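Local coordinates for protein Fe(2+) transporter FeoB (Legionella pneumophila, PDB 3IBY) that probably transports ferrous iron across the bacterial inner membrane in a GTP-driven uptake system, this piece being its cytosolic GTP-binding portion, at residues V113-N118 against L139-I144. Sequence-based numbering, arbitrary orientation.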
loop_
_atom_site.group_PDB
_atom_site.type_symbol
_atom_site.label_atom_id
_atom_site.label_comp_id
_atom_site.label_asym_id
_atom_site.label_seq_id
_atom_site.Cartn_x
_atom_site.Cartn_y
_atom_site.Cartn_z
ATOM N N VAL A 113 -4.631 5.891 4.572
ATOM C CA VAL A 113 -4.057 5.917 3.247
ATOM C C VAL A 113 -4.831 6.910 2.423
ATOM O O VAL A 113 -6.030 7.034 2.574
ATOM C CB VAL A 113 -4.096 4.540 2.512
ATOM C CG1 VAL A 113 -3.379 4.601 1.173
ATOM C CG2 VAL A 113 -3.485 3.460 3.367
ATOM N N VAL A 114 -4.101 7.620 1.563
ATOM C CA VAL A 114 -4.639 8.512 0.554
ATOM C C VAL A 114 -3.996 7.980 -0.753
ATOM O O VAL A 114 -2.818 7.610 -0.743
ATOM C CB VAL A 114 -4.201 9.968 0.840
ATOM C CG1 VAL A 114 -2.697 10.013 1.019
ATOM C CG2 VAL A 114 -4.592 10.889 -0.295
ATOM N N VAL A 115 -4.762 7.905 -1.846
ATOM C CA VAL A 115 -4.231 7.451 -3.121
ATOM C C VAL A 115 -3.952 8.657 -3.988
ATOM O O VAL A 115 -4.784 9.566 -4.086
ATOM C CB VAL A 115 -5.178 6.521 -3.820
ATOM C CG1 VAL A 115 -4.669 6.206 -5.209
ATOM C CG2 VAL A 115 -5.300 5.273 -3.035
ATOM N N ALA A 116 -2.742 8.689 -4.543
ATOM C CA ALA A 116 -2.285 9.704 -5.521
ATOM C C ALA A 116 -2.307 9.015 -6.866
ATOM O O ALA A 116 -1.524 8.102 -7.082
ATOM C CB ALA A 116 -0.882 10.148 -5.223
ATOM N N LEU A 117 -3.228 9.404 -7.751
ATOM C CA LEU A 117 -3.507 8.641 -8.981
ATOM C C LEU A 117 -2.764 9.386 -10.048
ATOM O O LEU A 117 -3.214 10.399 -10.544
ATOM C CB LEU A 117 -5.003 8.623 -9.234
ATOM C CG LEU A 117 -5.742 7.475 -9.937
ATOM C CD1 LEU A 117 -6.756 8.133 -10.846
ATOM C CD2 LEU A 117 -4.846 6.513 -10.699
ATOM N N ASN A 118 -1.559 8.913 -10.314
ATOM C CA ASN A 118 -0.593 9.647 -11.113
ATOM C C ASN A 118 -0.746 9.283 -12.607
ATOM O O ASN A 118 -1.479 8.376 -12.954
ATOM C CB ASN A 118 0.813 9.349 -10.565
ATOM C CG ASN A 118 1.887 10.308 -11.070
ATOM O OD1 ASN A 118 1.591 11.385 -11.623
ATOM N ND2 ASN A 118 3.152 9.914 -10.889
ATOM N N LEU A 139 -12.969 2.030 -2.961
ATOM C CA LEU A 139 -11.781 1.829 -2.098
ATOM C C LEU A 139 -11.917 2.419 -0.678
ATOM O O LEU A 139 -11.111 2.086 0.223
ATOM C CB LEU A 139 -10.512 2.437 -2.732
ATOM C CG LEU A 139 -9.930 1.872 -4.031
ATOM C CD1 LEU A 139 -8.589 2.528 -4.350
ATOM C CD2 LEU A 139 -9.812 0.359 -3.987
ATOM N N GLY A 140 -12.875 3.327 -0.476
ATOM C CA GLY A 140 -13.054 3.954 0.834
ATOM C C GLY A 140 -11.959 4.903 1.311
ATOM O O GLY A 140 -11.845 5.147 2.485
ATOM N N CYS A 141 -11.148 5.447 0.415
ATOM C CA CYS A 141 -10.166 6.485 0.781
ATOM C C CYS A 141 -10.125 7.555 -0.283
ATOM O O CYS A 141 -10.499 7.285 -1.422
ATOM C CB CYS A 141 -8.784 5.889 0.886
ATOM S SG CYS A 141 -8.052 5.352 -0.699
ATOM N N SER A 142 -9.657 8.756 0.074
ATOM C CA SER A 142 -9.407 9.788 -0.925
ATOM C C SER A 142 -8.576 9.220 -2.057
ATOM O O SER A 142 -7.556 8.547 -1.811
ATOM C CB SER A 142 -8.639 10.962 -0.340
ATOM O OG SER A 142 -9.396 11.582 0.676
ATOM N N VAL A 143 -9.054 9.459 -3.279
ATOM C CA VAL A 143 -8.302 9.160 -4.512
ATOM C C VAL A 143 -8.080 10.511 -5.201
ATOM O O VAL A 143 -9.046 11.196 -5.530
ATOM C CB VAL A 143 -9.055 8.180 -5.445
ATOM C CG1 VAL A 143 -8.159 7.776 -6.580
ATOM C CG2 VAL A 143 -9.517 6.962 -4.705
ATOM N N ILE A 144 -6.819 10.918 -5.337
ATOM C CA ILE A 144 -6.503 12.277 -5.755
ATOM C C ILE A 144 -5.743 12.180 -7.053
ATOM O O ILE A 144 -4.590 11.731 -7.069
ATOM C CB ILE A 144 -5.661 13.057 -4.705
ATOM C CG1 ILE A 144 -6.416 13.186 -3.350
ATOM C CG2 ILE A 144 -5.239 14.432 -5.262
ATOM C CD1 ILE A 144 -7.631 14.127 -3.317
#
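V115 is held by both of its backbone polar atoms to the segment 139-144, and this pairing sets the register. Its N donates to S142 O (2.9 Å, N-H...O angle 174°), and its O accepts from I144 N at 2.7 Å, a more bent bond at 153°. L117 N then reaches I144 O over 2.8 Å, nearly straight at the hydrogen, yet it comes from above the carbonyl plane and not along a lone pair. One strand residue bonding to the two residues flanking its partner V143 is the signature of parallel pairing. CA-H...O contacts from V143 CA to V115 O and from A116 CA to I144 O add to it.

The apolar contacts divide between the two faces of the sheet. On one, V115 and V143 stand next to each other with their branches projecting in the same sense; each turns CG1 anti to its backbone N, and the two methyls meet at 4.1 Å. V143 CG1 also touches L117 CG, while V115 CG2 packs against C141 SG at 3.6 Å. The helix 132-139 covers this side through L135 on V143 and T132 on L117. On the other face, V114 CG2 lies 4.0 Å from S142 CB and 4.2 Å from I144 CG1, with L157 of the helix 154-162 packed on both V114 and I144.

Strand 143-145 is thus joined as an edge strand to the sheet of the G domain. At the far end of 113-118, N118, predicted to bind GTP and probably the Asn of the G4 (NKxD-like) motif, turns away from this neighbour; ND2 hydrogen-bonds to C12 O and OD1 accepts from A148 N, which fixes the amide's rotation. Three main-chain bonds define the parallel register, while V115, V143 and L117 add apolar packing on one face and V114 and I144 on the other.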